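Long-range contacts in isomaltodextranase (PDB 5AWQ), which catalyses hydrolysis of alpha-1,6-glucosidic linkages in dextran-type polysaccharides, releasing successive isomaltose units from the non-reducing chain ends: residues Gly261-Ile266 / Ile312-Phe317; Asn267-Lys272 / Asp287-Trp292; Pro196-Asp201 / Glu239-Ser244. All coordinates share one frame; numbering follows the deposited sequence.

Interaction 1: Gly261-Ile266 / Ile312-Phe317; sequences GDLVRI and ILDGDF. With GLC (alpha-D-glucopyranose), chain B.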
loop_
_atom_site.group_PDB
_atom_site.type_symbol
_atom_site.label_atom_id
_atom_site.label_comp_id
_atom_site.label_asym_id
_atom_site.label_seq_id
_atom_site.Cartn_x
_atom_site.Cartn_y
_atom_site.Cartn_z
ATOM N N GLY A 261 -3.702 6.602 -6.753
ATOM C CA GLY A 261 -4.305 5.628 -5.857
ATOM C C GLY A 261 -3.624 5.553 -4.514
ATOM O O GLY A 261 -2.561 6.148 -4.308
ATOM N N ASP A 262 -4.234 4.806 -3.596
ATOM C CA ASP A 262 -3.623 4.525 -2.291
ATOM C C ASP A 262 -3.053 3.114 -2.185
ATOM O O ASP A 262 -2.002 2.930 -1.600
ATOM C CB ASP A 262 -4.642 4.752 -1.175
ATOM C CG ASP A 262 -5.145 6.169 -1.143
ATOM O OD1 ASP A 262 -4.298 7.075 -1.159
ATOM O OD2 ASP A 262 -6.369 6.364 -1.064
ATOM N N LEU A 263 -3.770 2.128 -2.715
ATOM C CA LEU A 263 -3.355 0.732 -2.665
ATOM C C LEU A 263 -3.299 0.132 -4.056
ATOM O O LEU A 263 -4.104 0.482 -4.910
ATOM C CB LEU A 263 -4.364 -0.102 -1.863
ATOM C CG LEU A 263 -4.310 -0.122 -0.341
ATOM C CD1 LEU A 263 -4.649 1.224 0.229
ATOM C CD2 LEU A 263 -5.228 -1.211 0.201
ATOM N N VAL A 264 -2.350 -0.778 -4.263
ATOM C CA VAL A 264 -2.253 -1.574 -5.480
ATOM C C VAL A 264 -2.111 -3.057 -5.133
ATOM O O VAL A 264 -1.296 -3.428 -4.283
ATOM C CB VAL A 264 -1.064 -1.172 -6.389
ATOM C CG1 VAL A 264 -1.352 0.148 -7.074
ATOM C CG2 VAL A 264 0.255 -1.130 -5.633
ATOM N N ARG A 265 -2.913 -3.899 -5.774
ATOM C CA ARG A 265 -2.709 -5.345 -5.692
ATOM C C ARG A 265 -1.369 -5.723 -6.303
ATOM O O ARG A 265 -1.030 -5.260 -7.402
ATOM C CB ARG A 265 -3.833 -6.096 -6.394
ATOM C CG ARG A 265 -5.038 -6.393 -5.502
ATOM C CD ARG A 265 -4.863 -7.651 -4.654
ATOM N NE ARG A 265 -4.674 -8.789 -5.541
ATOM C CZ ARG A 265 -5.623 -9.375 -6.263
ATOM N NH1 ARG A 265 -6.896 -9.031 -6.137
ATOM N NH2 ARG A 265 -5.272 -10.326 -7.131
ATOM N N ILE A 266 -0.651 -6.601 -5.600
ATOM C CA ILE A 266 0.692 -7.018 -6.008
ATOM C C ILE A 266 0.840 -8.509 -6.291
ATOM O O ILE A 266 1.960 -9.004 -6.495
ATOM C CB ILE A 266 1.772 -6.516 -5.019
ATOM C CG1 ILE A 266 1.515 -6.918 -3.545
ATOM C CG2 ILE A 266 1.883 -5.003 -5.111
ATOM C CD1 ILE A 266 1.367 -8.405 -3.246
ATOM N N ILE A 312 0.456 1.906 -0.630
ATOM C CA ILE A 312 0.294 0.722 0.205
ATOM C C ILE A 312 0.137 -0.484 -0.719
ATOM O O ILE A 312 -0.680 -0.464 -1.646
ATOM C CB ILE A 312 -0.905 0.877 1.145
ATOM C CG1 ILE A 312 -0.610 1.990 2.156
ATOM C CG2 ILE A 312 -1.213 -0.465 1.802
ATOM C CD1 ILE A 312 -1.818 2.535 2.864
ATOM N N LEU A 313 0.924 -1.529 -0.467
ATOM C CA LEU A 313 0.838 -2.741 -1.264
ATOM C C LEU A 313 -0.203 -3.709 -0.695
ATOM O O LEU A 313 -0.229 -3.959 0.510
ATOM C CB LEU A 313 2.212 -3.405 -1.346
ATOM C CG LEU A 313 3.365 -2.500 -1.775
ATOM C CD1 LEU A 313 4.647 -3.324 -1.913
ATOM C CD2 LEU A 313 3.079 -1.741 -3.066
ATOM N N ASP A 314 -1.049 -4.213 -1.584
ATOM C CA ASP A 314 -2.207 -5.030 -1.218
ATOM C C ASP A 314 -1.943 -6.487 -1.596
ATOM O O ASP A 314 -1.849 -6.812 -2.776
ATOM C CB ASP A 314 -3.428 -4.455 -1.949
ATOM C CG ASP A 314 -4.719 -5.218 -1.724
ATOM O OD1 ASP A 314 -4.757 -6.225 -1.008
ATOM O OD2 ASP A 314 -5.713 -4.766 -2.306
ATOM N N GLY A 315 -1.788 -7.328 -0.580
ATOM C CA GLY A 315 -1.590 -8.763 -0.763
ATOM C C GLY A 315 -2.855 -9.592 -0.875
ATOM O O GLY A 315 -2.797 -10.817 -0.801
ATOM N N ASP A 316 -3.983 -8.932 -1.115
ATOM C CA ASP A 316 -5.272 -9.592 -1.301
ATOM C C ASP A 316 -5.843 -10.151 -0.002
ATOM O O ASP A 316 -5.718 -9.519 1.043
ATOM C CB ASP A 316 -5.236 -10.617 -2.453
ATOM C CG ASP A 316 -6.594 -10.778 -3.136
ATOM O OD1 ASP A 316 -7.371 -9.810 -3.198
ATOM O OD2 ASP A 316 -6.854 -11.860 -3.659
ATOM N N PHE A 317 -6.552 -11.266 -0.064
ATOM C CA PHE A 317 -7.314 -11.726 1.077
ATOM C C PHE A 317 -6.671 -12.882 1.815
ATOM O O PHE A 317 -6.041 -13.738 1.215
ATOM C CB PHE A 317 -8.707 -12.162 0.619
ATOM C CG PHE A 317 -9.416 -11.127 -0.204
ATOM C CD1 PHE A 317 -9.458 -9.807 0.194
ATOM C CD2 PHE A 317 -10.050 -11.485 -1.377
ATOM C CE1 PHE A 317 -10.085 -8.845 -0.584
ATOM C CE2 PHE A 317 -10.706 -10.536 -2.147
ATOM C CZ PHE A 317 -10.724 -9.218 -1.743
HETATM C C1 GLC B . -10.600 -10.349 -10.431
HETATM C C2 GLC B . -9.848 -9.887 -9.193
HETATM C C3 GLC B . -10.311 -10.596 -7.923
HETATM C C4 GLC B . -11.828 -10.486 -7.786
HETATM C C5 GLC B . -12.452 -11.032 -9.072
HETATM C C6 GLC B . -13.978 -10.944 -9.082
HETATM O O2 GLC B . -8.459 -10.099 -9.412
HETATM O O3 GLC B . -9.641 -10.079 -6.777
HETATM O O4 GLC B . -12.272 -11.239 -6.664
HETATM O O5 GLC B . -11.994 -10.314 -10.210
HETATM O O6 GLC B . -14.472 -11.676 -10.202
#
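Arg265 bends twice along its chain, at chi2 (-83°) and again at chi3 (-60°), so that its guanidinium lies over the carboxylate of Asp316, whose CG is anti to the backbone N. The two planes are stacked but tilted by 30°, with Asp316 CG 3.3 Å above that of Arg265 and offset toward its rim. Arg265 NH1 and Asp316 OD1 are 3.1 Å apart, a salt bridge without a hydrogen bond, since the oxygen sits well off the guanidinium plane. Instead NH1 donates, near its own plane, to O3 of the chain B glucose at 3.0 Å, while NH2 is held by Asn267 O and Asp269 OD1. Asp316 OD2 accepts from Ala270 N, and OD1 of Asp314 takes Asp316 N at 2.8 Å in an Asx turn. Behind these groups, strands 263-265 and 312-314 run parallel in the (beta/alpha)8 barrel, joined by four backbone bonds, among them Ile312 N to Asp262 O at 2.8 Å. Leu263 and Ile312 lie side by side inside the barrel with Leu263 CG and Ile312 CG2 3.8 Å apart. Val264 and Leu313 turn to the other face, where Ile266 crosses Leu313 and both meet Phe299 of helix 295-302. The carboxylates of Asp316 and Asp269 probably favour the charged form of Arg265, and the stack and bonds hold its guanidinium turned for the sugar hydroxyl.

Interaction 2: Asn267-Lys272 / Asp287-Trp292; sequences NADADK and DAWPNW. With GLC (alpha-D-glucopyranose), chain B; GLC (alpha-D-glucopyranose), chain C.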
loop_
_atom_site.group_PDB
_atom_site.type_symbol
_atom_site.label_atom_id
_atom_site.label_comp_id
_atom_site.label_asym_id
_atom_site.label_seq_id
_atom_site.Cartn_x
_atom_site.Cartn_y
_atom_site.Cartn_z
ATOM N N ASN A 267 -0.291 -9.201 -6.368
ATOM C CA ASN A 267 -0.324 -10.655 -6.553
ATOM C C ASN A 267 -1.533 -11.103 -7.330
ATOM O O ASN A 267 -2.505 -10.361 -7.473
ATOM C CB ASN A 267 -0.289 -11.367 -5.193
ATOM C CG ASN A 267 -1.477 -11.029 -4.282
ATOM O OD1 ASN A 267 -2.054 -9.922 -4.332
ATOM N ND2 ASN A 267 -1.812 -11.962 -3.394
ATOM N N ALA A 268 -1.449 -12.311 -7.864
ATOM C CA ALA A 268 -2.627 -13.006 -8.352
ATOM C C ALA A 268 -3.602 -13.253 -7.197
ATOM O O ALA A 268 -3.224 -13.218 -6.013
ATOM C CB ALA A 268 -2.226 -14.334 -8.989
ATOM N N ASP A 269 -4.849 -13.532 -7.552
ATOM C CA ASP A 269 -5.915 -13.662 -6.569
ATOM C C ASP A 269 -5.631 -14.730 -5.529
ATOM O O ASP A 269 -5.022 -15.764 -5.833
ATOM C CB ASP A 269 -7.215 -14.080 -7.250
ATOM C CG ASP A 269 -7.711 -13.084 -8.246
ATOM O OD1 ASP A 269 -7.269 -11.904 -8.253
ATOM O OD2 ASP A 269 -8.588 -13.484 -9.014
ATOM N N ALA A 270 -6.125 -14.501 -4.314
ATOM C CA ALA A 270 -6.068 -15.538 -3.290
ATOM C C ALA A 270 -6.663 -16.861 -3.774
ATOM O O ALA A 270 -6.115 -17.922 -3.453
ATOM C CB ALA A 270 -6.763 -15.081 -2.015
ATOM N N ASP A 271 -7.767 -16.811 -4.532
ATOM C CA ASP A 271 -8.312 -18.016 -5.167
ATOM C C ASP A 271 -8.578 -19.047 -4.056
ATOM O O ASP A 271 -9.112 -18.679 -3.015
ATOM C CB ASP A 271 -7.336 -18.465 -6.281
ATOM C CG ASP A 271 -7.920 -19.499 -7.247
ATOM O OD1 ASP A 271 -7.835 -20.722 -6.959
ATOM O OD2 ASP A 271 -8.410 -19.108 -8.319
ATOM N N LYS A 272 -8.178 -20.300 -4.256
ATOM C CA LYS A 272 -8.405 -21.384 -3.309
ATOM C C LYS A 272 -7.507 -21.260 -2.079
ATOM O O LYS A 272 -7.612 -22.066 -1.164
ATOM C CB LYS A 272 -8.109 -22.730 -3.985
ATOM C CG LYS A 272 -6.638 -22.874 -4.354
ATOM C CD LYS A 272 -6.282 -24.207 -4.995
ATOM C CE LYS A 272 -4.772 -24.304 -5.200
ATOM N NZ LYS A 272 -4.217 -25.585 -4.696
ATOM N N ASP A 287 5.424 -8.801 -17.629
ATOM C CA ASP A 287 5.047 -7.395 -17.848
ATOM C C ASP A 287 3.549 -7.104 -17.708
ATOM O O ASP A 287 3.139 -5.952 -17.640
ATOM C CB ASP A 287 5.656 -6.831 -19.155
ATOM C CG ASP A 287 5.039 -7.393 -20.428
ATOM O OD1 ASP A 287 4.275 -8.366 -20.407
ATOM O OD2 ASP A 287 5.347 -6.809 -21.503
ATOM N N ALA A 288 2.755 -8.143 -17.594
ATOM C CA ALA A 288 1.307 -8.040 -17.587
ATOM C C ALA A 288 0.741 -8.278 -16.208
ATOM O O ALA A 288 1.350 -8.962 -15.377
ATOM C CB ALA A 288 0.742 -9.071 -18.531
ATOM N N TRP A 289 -0.447 -7.745 -15.965
ATOM C CA TRP A 289 -1.168 -8.027 -14.718
ATOM C C TRP A 289 -1.293 -9.529 -14.485
ATOM O O TRP A 289 -1.714 -10.249 -15.375
ATOM C CB TRP A 289 -2.584 -7.424 -14.729
ATOM C CG TRP A 289 -3.486 -8.135 -13.746
ATOM C CD1 TRP A 289 -4.403 -9.100 -14.029
ATOM C CD2 TRP A 289 -3.445 -8.018 -12.319
ATOM N NE1 TRP A 289 -4.969 -9.567 -12.867
ATOM C CE2 TRP A 289 -4.386 -8.923 -11.803
ATOM C CE3 TRP A 289 -2.733 -7.204 -11.433
ATOM C CZ2 TRP A 289 -4.643 -9.039 -10.440
ATOM C CZ3 TRP A 289 -2.962 -7.342 -10.078
ATOM C CH2 TRP A 289 -3.909 -8.255 -9.590
ATOM N N PRO A 290 -0.932 -10.013 -13.286
ATOM C CA PRO A 290 -0.164 -9.379 -12.230
ATOM C C PRO A 290 1.316 -9.618 -12.480
ATOM O O PRO A 290 1.698 -10.721 -12.918
ATOM C CB PRO A 290 -0.610 -10.140 -10.988
ATOM C CG PRO A 290 -0.861 -11.521 -11.478
ATOM C CD PRO A 290 -1.341 -11.381 -12.904
ATOM N N ASN A 291 2.160 -8.640 -12.194
ATOM C CA ASN A 291 3.570 -8.805 -12.535
ATOM C C ASN A 291 4.161 -10.025 -11.854
ATOM O O ASN A 291 4.871 -10.829 -12.482
ATOM C CB ASN A 291 4.395 -7.569 -12.208
ATOM C CG ASN A 291 3.902 -6.348 -12.931
ATOM O OD1 ASN A 291 4.084 -6.209 -14.157
ATOM N ND2 ASN A 291 3.251 -5.484 -12.217
ATOM N N TRP A 292 3.904 -10.130 -10.559
ATOM C CA TRP A 292 4.275 -11.321 -9.794
ATOM C C TRP A 292 2.998 -12.030 -9.345
ATOM O O TRP A 292 1.977 -11.403 -9.067
ATOM C CB TRP A 292 5.118 -10.935 -8.579
ATOM C CG TRP A 292 6.518 -10.507 -8.919
ATOM C CD1 TRP A 292 7.594 -11.322 -9.153
ATOM C CD2 TRP A 292 7.003 -9.164 -9.057
ATOM N NE1 TRP A 292 8.705 -10.573 -9.434
ATOM C CE2 TRP A 292 8.371 -9.245 -9.387
ATOM C CE3 TRP A 292 6.410 -7.901 -8.955
ATOM C CZ2 TRP A 292 9.156 -8.113 -9.567
ATOM C CZ3 TRP A 292 7.185 -6.782 -9.173
ATOM C CH2 TRP A 292 8.543 -6.893 -9.481
HETATM C C1 GLC B . -10.600 -10.349 -10.431
HETATM C C2 GLC B . -9.848 -9.887 -9.193
HETATM C C3 GLC B . -10.311 -10.596 -7.923
HETATM C C4 GLC B . -11.828 -10.486 -7.786
HETATM C C5 GLC B . -12.452 -11.032 -9.072
HETATM C C6 GLC B . -13.978 -10.944 -9.082
HETATM O O2 GLC B . -8.459 -10.099 -9.412
HETATM O O3 GLC B . -9.641 -10.079 -6.777
HETATM O O4 GLC B . -12.272 -11.239 -6.664
HETATM O O5 GLC B . -11.994 -10.314 -10.210
HETATM O O6 GLC B . -14.472 -11.676 -10.202
HETATM C C1 GLC C . -8.978 -13.600 -14.304
HETATM C C2 GLC C . -8.186 -12.343 -13.906
HETATM C C3 GLC C . -8.420 -12.055 -12.438
HETATM C C4 GLC C . -9.925 -11.898 -12.157
HETATM C C5 GLC C . -10.689 -13.136 -12.637
HETATM C C6 GLC C . -12.201 -12.918 -12.602
HETATM O O1 GLC C . -8.538 -14.784 -13.664
HETATM O O2 GLC C . -6.792 -12.455 -14.160
HETATM O O3 GLC C . -7.713 -10.893 -12.057
HETATM O O4 GLC C . -10.136 -11.680 -10.766
HETATM O O5 GLC C . -10.342 -13.436 -13.981
HETATM O O6 GLC C . -12.905 -14.149 -12.665
#
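Asn267 O lies 3.3 Å from Trp289 CH2, approaching the indole obliquely, and most of the other meetings of these two loops are likewise van der Waals. Ala268 CB rests on Pro290 CG at 4.0 Å. Pro290 follows a cis peptide bond, and its CB sits 3.6 Å above one face of the Trp289 ring, near the rim. The backbones add a weak CA-H...O contact, with Asn267 CA 3.5 Å from Trp292 O. No conventional hydrogen bond crosses the contact: Asn267 N is buried without a partner, while Asn267 ND2 bonds to Gly315 O. The polar work is done toward the sugars. Trp289, its CG anti to the backbone N (chi1 158°), reaches out with NE1 to donate to O3 of the chain C glucose at 3.2 Å. Asp269 OD1, also paired with Arg265 NH2, accepts from O2 of the chain B glucose over a very short 2.5 Å, a length to be taken with caution. Its OD2 stands 3.0 Å from O4 of the chain C glucose, the oxygen that bridges the two rings. Both loops follow barrel strand 263-265 and line the sugar-binding pocket, as expected at the C-terminal mouth of a (beta/alpha)8 glycosidase.

Interaction 3: Pro196-Asp201 / Glu239-Ser244; sequences PYLRID and EDMEVS. With GLC (alpha-D-glucopyranose), chain B.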
loop_
_atom_site.group_PDB
_atom_site.type_symbol
_atom_site.label_atom_id
_atom_site.label_comp_id
_atom_site.label_asym_id
_atom_site.label_seq_id
_atom_site.Cartn_x
_atom_site.Cartn_y
_atom_site.Cartn_z
ATOM N N PRO A 196 -15.501 4.309 3.481
ATOM C CA PRO A 196 -14.147 4.799 3.600
ATOM C C PRO A 196 -13.132 4.143 2.659
ATOM O O PRO A 196 -11.988 4.561 2.601
ATOM C CB PRO A 196 -13.786 4.431 5.041
ATOM C CG PRO A 196 -14.519 3.169 5.282
ATOM C CD PRO A 196 -15.821 3.330 4.540
ATOM N N TYR A 197 -13.579 3.133 1.923
ATOM C CA TYR A 197 -12.693 2.285 1.150
ATOM C C TYR A 197 -13.425 1.822 -0.107
ATOM O O TYR A 197 -14.447 1.138 -0.021
ATOM C CB TYR A 197 -12.334 1.084 2.025
ATOM C CG TYR A 197 -11.297 0.129 1.479
ATOM C CD1 TYR A 197 -10.127 0.577 0.904
ATOM C CD2 TYR A 197 -11.506 -1.212 1.555
ATOM C CE1 TYR A 197 -9.181 -0.319 0.404
ATOM C CE2 TYR A 197 -10.578 -2.110 1.077
ATOM C CZ TYR A 197 -9.426 -1.672 0.520
ATOM O OH TYR A 197 -8.546 -2.631 0.037
ATOM N N LEU A 198 -12.882 2.180 -1.261
ATOM C CA LEU A 198 -13.477 1.811 -2.549
ATOM C C LEU A 198 -12.453 0.978 -3.320
ATOM O O LEU A 198 -11.340 1.438 -3.580
ATOM C CB LEU A 198 -13.859 3.069 -3.351
ATOM C CG LEU A 198 -14.546 2.827 -4.706
ATOM C CD1 LEU A 198 -15.902 2.157 -4.558
ATOM C CD2 LEU A 198 -14.670 4.117 -5.490
ATOM N N ARG A 199 -12.856 -0.232 -3.695
ATOM C CA ARG A 199 -11.983 -1.183 -4.362
ATOM C C ARG A 199 -12.373 -1.276 -5.822
ATOM O O ARG A 199 -13.438 -1.762 -6.156
ATOM C CB ARG A 199 -12.061 -2.532 -3.668
ATOM C CG ARG A 199 -11.663 -2.439 -2.207
ATOM C CD ARG A 199 -11.410 -3.780 -1.585
ATOM N NE ARG A 199 -10.048 -4.189 -1.840
ATOM C CZ ARG A 199 -9.697 -5.180 -2.659
ATOM N NH1 ARG A 199 -8.429 -5.451 -2.819
ATOM N NH2 ARG A 199 -10.603 -5.867 -3.312
ATOM N N ILE A 200 -11.490 -0.752 -6.662
ATOM C CA ILE A 200 -11.742 -0.554 -8.092
ATOM C C ILE A 200 -10.952 -1.569 -8.900
ATOM O O ILE A 200 -9.709 -1.488 -8.974
ATOM C CB ILE A 200 -11.342 0.872 -8.510
ATOM C CG1 ILE A 200 -12.094 1.913 -7.653
ATOM C CG2 ILE A 200 -11.583 1.062 -9.987
ATOM C CD1 ILE A 200 -11.727 3.347 -7.969
ATOM N N ASP A 201 -11.676 -2.512 -9.498
ATOM C CA ASP A 201 -11.087 -3.652 -10.188
ATOM C C ASP A 201 -11.288 -3.547 -11.691
ATOM O O ASP A 201 -12.065 -2.733 -12.184
ATOM C CB ASP A 201 -11.734 -4.946 -9.665
ATOM C CG ASP A 201 -10.893 -6.196 -9.889
ATOM O OD1 ASP A 201 -9.754 -6.096 -10.375
ATOM O OD2 ASP A 201 -11.405 -7.271 -9.514
ATOM N N GLU A 239 -9.566 13.195 0.291
ATOM C CA GLU A 239 -8.952 12.697 1.515
ATOM C C GLU A 239 -9.915 11.865 2.345
ATOM O O GLU A 239 -9.528 11.325 3.385
ATOM C CB GLU A 239 -8.433 13.883 2.355
ATOM C CG GLU A 239 -7.265 14.604 1.719
ATOM C CD GLU A 239 -5.989 13.787 1.796
ATOM O OE1 GLU A 239 -5.151 14.039 2.680
ATOM O OE2 GLU A 239 -5.826 12.902 0.967
ATOM N N ASP A 240 -11.167 11.740 1.905
ATOM C CA ASP A 240 -12.196 11.066 2.697
ATOM C C ASP A 240 -12.305 9.566 2.450
ATOM O O ASP A 240 -12.776 8.834 3.328
ATOM C CB ASP A 240 -13.589 11.684 2.452
ATOM C CG ASP A 240 -13.732 13.067 3.047
ATOM O OD1 ASP A 240 -12.924 13.456 3.896
ATOM O OD2 ASP A 240 -14.683 13.776 2.679
ATOM N N MET A 241 -11.935 9.133 1.252
ATOM C CA MET A 241 -12.121 7.740 0.831
ATOM C C MET A 241 -10.839 7.202 0.208
ATOM O O MET A 241 -10.186 7.850 -0.607
ATOM C CB MET A 241 -13.301 7.626 -0.142
ATOM C CG MET A 241 -13.749 6.186 -0.397
ATOM S SD MET A 241 -15.336 6.116 -1.262
ATOM C CE MET A 241 -14.699 6.673 -2.834
ATOM N N GLU A 242 -10.468 6.004 0.671
ATOM C CA GLU A 242 -9.271 5.333 0.268
ATOM C C GLU A 242 -9.506 4.596 -1.048
ATOM O O GLU A 242 -10.523 3.930 -1.223
ATOM C CB GLU A 242 -8.857 4.371 1.385
ATOM C CG GLU A 242 -7.459 3.783 1.233
ATOM C CD GLU A 242 -6.930 3.173 2.512
ATOM O OE1 GLU A 242 -7.725 2.638 3.303
ATOM O OE2 GLU A 242 -5.704 3.212 2.707
ATOM N N VAL A 243 -8.554 4.730 -1.952
ATOM C CA VAL A 243 -8.672 4.239 -3.325
ATOM C C VAL A 243 -7.775 3.012 -3.510
ATOM O O VAL A 243 -6.557 3.115 -3.522
ATOM C CB VAL A 243 -8.280 5.336 -4.322
ATOM C CG1 VAL A 243 -8.298 4.823 -5.752
ATOM C CG2 VAL A 243 -9.204 6.543 -4.195
ATOM N N SER A 244 -8.421 1.861 -3.654
ATOM C CA SER A 244 -7.750 0.582 -3.905
ATOM C C SER A 244 -7.846 0.240 -5.380
ATOM O O SER A 244 -8.937 0.200 -5.958
ATOM C CB SER A 244 -8.408 -0.502 -3.058
ATOM O OG SER A 244 -8.240 -1.780 -3.606
HETATM C C1 GLC B . -10.600 -10.349 -10.431
HETATM C C2 GLC B . -9.848 -9.887 -9.193
HETATM C C3 GLC B . -10.311 -10.596 -7.923
HETATM C C4 GLC B . -11.828 -10.486 -7.786
HETATM C C5 GLC B . -12.452 -11.032 -9.072
HETATM C C6 GLC B . -13.978 -10.944 -9.082
HETATM O O2 GLC B . -8.459 -10.099 -9.412
HETATM O O3 GLC B . -9.641 -10.079 -6.777
HETATM O O4 GLC B . -12.272 -11.239 -6.664
HETATM O O5 GLC B . -11.994 -10.314 -10.210
HETATM O O6 GLC B . -14.472 -11.676 -10.202
HETATM O O HOH W 1 -10.307 2.986 4.236
#
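Pro196 O is gripped twice: Glu242 N donates to it at 2.8 Å from above the carbonyl plane, and a water donates to it while also bonding Glu242 OE1. This closes a small ring at the N-terminal start of two neighbouring parallel strands, 197-200 and 242-245, of the (beta/alpha)8 barrel of this family 27 glycosidase. Three more backbone bonds continue the pairing, of which Leu198 N to Glu242 O, 2.9 Å, is nearly straight, with an N-H...O angle of 174°. On the interior face stand Tyr197, Arg199, Glu242 and Ser244. Ser244 CB packs 3.6 Å from Tyr197 CE1. The aliphatic part of Arg199 lies over one face of the Tyr197 ring, CG 3.4 Å above it and offset toward the rim; a bend at chi3 (85°) then brings NE round to donate to Tyr197 OH at 2.9 Å, the oxygen lying in the guanidinium plane. Tyr197 OH is bonded to Tyr40 OH as well, and Arg199 NH1 forms a salt bridge with Asp314, so the arginine is tied both within its own strand and across the barrel. The outward face is apolar. Met241 CE folds against Leu198 CD2 at 3.7 Å beneath helix 179-193, and Ile200 and Val243 face helix 223-237. Just past the C-terminal end of strand 197-200 comes Asp201, very probably the catalytic nucleophile. Asp201 OD2, bonded to Tyr124 OH, stands 3.1 Å from C2 of the chain B glucose.

How the interactions relate
Interactions 1 and 3 each pair parallel strands of one barrel sheet and are adjacent in it, since strands 242-245 and 263-265 are neighbours; both are buried and rest on regular backbone bonds. Interaction 3 has a mainly polar interior face, while interaction 1 mixes Leu263 and Ile312 with its charged groups there. Asp262 OD2 of one probably accepts a hydrogen bond from Val243 N of the other. Interaction 2, also largely buried, lies farther from the chain centre, joins irregular loops without a hydrogen bond between them, and spends its polar groups on sugar. It is nested within the loop that interaction 1 closes, to which Asp316 and Gly315 fasten it. All three reach the chain B glucose.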